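Local structure of pectate lyase/Amb allergen (Acidovorax citrulli, 4HWV) at residues S123-A128 / K143-R148. The protein probably cleaves pectate as a calcium-dependent polysaccharide lyase of family 1, secreted by a plant-pathogenic bacterium. Residues are numbered along the deposited sequence; the frame is centred on the assembly and turned at random.
Sequences SDYLAA and KPEDAR
Y125 OH donates to E145 OE1 at 2.9 Å, meeting that oxygen nearly along its C-O axis. With CG anti to the backbone N (chi1 -164°), the phenol is carried across to the second helix, where P144 O and E145 OE1 both lie at the ring edge, near its plane. R148 CD approaches the ring obliquely, 3.8 Å from Y125 CE2. Beside the Y125 ring, toward A128, P144 points its CB toward helix 118-129 and touches it through CB and CG: CB lies 4.1 Å from Y125 CD2, and CG equally far from A128 CB.

R148 holds the carboxylate in turn by a side-on, two-nitrogen salt bridge. NE reaches E145 OE1 at 2.9 Å and NH2 reaches E145 OE2 at 2.8 Å, both bonds nearly straight. Thus OE1 takes two donors, from opposite faces of the carboxylate plane, which should restrict its rotation. Further out, Q211 NE2 bonds E145 OE2, the F209 carbonyl engages R148 NH1, and W212 N bonds Y125 OH, tying the cluster to strand 211-213 and the residues just before it. The axes of segments 123-128 and 143-148 approach to 9.1 Å, their N-to-C directions 134° apart. Both helices lie outside the coils of the parallel beta-helix, the family 1 fold, away from the calcium site.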
# COMPACT_ATOMS: atom_id res chain seq x y z
N SER A 123 -23.75 -3.13 -7.25
CA SER A 123 -24.43 -4.34 -7.71
C SER A 123 -25.27 -4.04 -8.96
O SER A 123 -25.20 -4.79 -9.95
CB SER A 123 -25.30 -4.90 -6.59
OG SER A 123 -25.94 -6.09 -7.01
N ASP A 124 -26.07 -2.97 -8.91
CA ASP A 124 -26.89 -2.59 -10.08
C ASP A 124 -26.04 -2.24 -11.29
O ASP A 124 -26.41 -2.54 -12.43
CB ASP A 124 -27.79 -1.39 -9.77
CG ASP A 124 -29.07 -1.77 -9.04
OD1 ASP A 124 -29.21 -2.93 -8.57
OD2 ASP A 124 -29.93 -0.87 -8.93
N TYR A 125 -24.92 -1.57 -11.06
CA TYR A 125 -24.05 -1.13 -12.13
C TYR A 125 -23.46 -2.33 -12.87
O TYR A 125 -23.49 -2.40 -14.11
CB TYR A 125 -22.95 -0.21 -11.54
CG TYR A 125 -22.21 0.60 -12.58
CD1 TYR A 125 -21.07 0.09 -13.20
CD2 TYR A 125 -22.64 1.88 -12.92
CE1 TYR A 125 -20.38 0.83 -14.15
CE2 TYR A 125 -21.97 2.61 -13.88
CZ TYR A 125 -20.84 2.09 -14.49
OH TYR A 125 -20.15 2.80 -15.44
N LEU A 126 -22.93 -3.30 -12.12
CA LEU A 126 -22.37 -4.50 -12.73
C LEU A 126 -23.46 -5.29 -13.47
O LEU A 126 -23.23 -5.79 -14.56
CB LEU A 126 -21.65 -5.39 -11.70
CG LEU A 126 -20.51 -4.72 -10.91
CD1 LEU A 126 -19.73 -5.78 -10.13
CD2 LEU A 126 -19.61 -3.94 -11.84
N ALA A 127 -24.65 -5.38 -12.87
CA ALA A 127 -25.74 -6.13 -13.50
C ALA A 127 -26.19 -5.48 -14.81
O ALA A 127 -26.53 -6.16 -15.80
CB ALA A 127 -26.93 -6.27 -12.54
N ALA A 128 -26.21 -4.15 -14.84
CA ALA A 128 -26.69 -3.41 -16.01
C ALA A 128 -25.68 -3.39 -17.14
O ALA A 128 -26.05 -3.47 -18.31
CB ALA A 128 -27.05 -1.97 -15.62
N LYS A 143 -30.04 4.70 -15.32
CA LYS A 143 -30.07 5.01 -13.90
C LYS A 143 -28.78 4.69 -13.13
O LYS A 143 -28.27 5.56 -12.45
CB LYS A 143 -31.31 4.38 -13.25
CG LYS A 143 -31.33 4.44 -11.73
CD LYS A 143 -32.64 3.88 -11.20
CE LYS A 143 -32.61 3.78 -9.70
NZ LYS A 143 -33.93 3.27 -9.22
N PRO A 144 -28.24 3.46 -13.22
CA PRO A 144 -27.02 3.24 -12.41
C PRO A 144 -25.85 4.11 -12.87
O PRO A 144 -25.08 4.56 -12.03
CB PRO A 144 -26.73 1.74 -12.61
CG PRO A 144 -28.03 1.14 -13.07
CD PRO A 144 -28.72 2.22 -13.86
N GLU A 145 -25.73 4.35 -14.17
CA GLU A 145 -24.67 5.23 -14.65
C GLU A 145 -24.88 6.68 -14.21
O GLU A 145 -23.94 7.36 -13.80
CB GLU A 145 -24.51 5.12 -16.18
CG GLU A 145 -23.64 6.22 -16.80
CD GLU A 145 -22.17 6.19 -16.36
OE1 GLU A 145 -21.71 5.23 -15.68
OE2 GLU A 145 -21.46 7.16 -16.71
N ASP A 146 -26.12 7.17 -14.29
CA ASP A 146 -26.40 8.53 -13.83
C ASP A 146 -26.14 8.65 -12.33
O ASP A 146 -25.66 9.69 -11.85
CB ASP A 146 -27.84 8.92 -14.19
CG ASP A 146 -28.03 9.08 -15.69
OD1 ASP A 146 -27.05 9.42 -16.38
OD2 ASP A 146 -29.16 8.89 -16.16
N ALA A 147 -26.45 7.60 -11.57
CA ALA A 147 -26.17 7.62 -10.14
C ALA A 147 -24.66 7.61 -9.87
O ALA A 147 -24.16 8.40 -9.04
CB ALA A 147 -26.87 6.49 -9.43
N ARG A 148 -23.92 6.76 -10.58
CA ARG A 148 -22.46 6.78 -10.48
C ARG A 148 -21.93 8.17 -10.80
O ARG A 148 -21.09 8.70 -10.07
CB ARG A 148 -21.82 5.76 -11.42
CG ARG A 148 -20.30 5.72 -11.27
CD ARG A 148 -19.60 5.19 -12.53
NE ARG A 148 -19.84 6.08 -13.66
CZ ARG A 148 -19.22 7.24 -13.84
NH1 ARG A 148 -18.26 7.64 -13.00
NH2 ARG A 148 -19.56 8.00 -14.86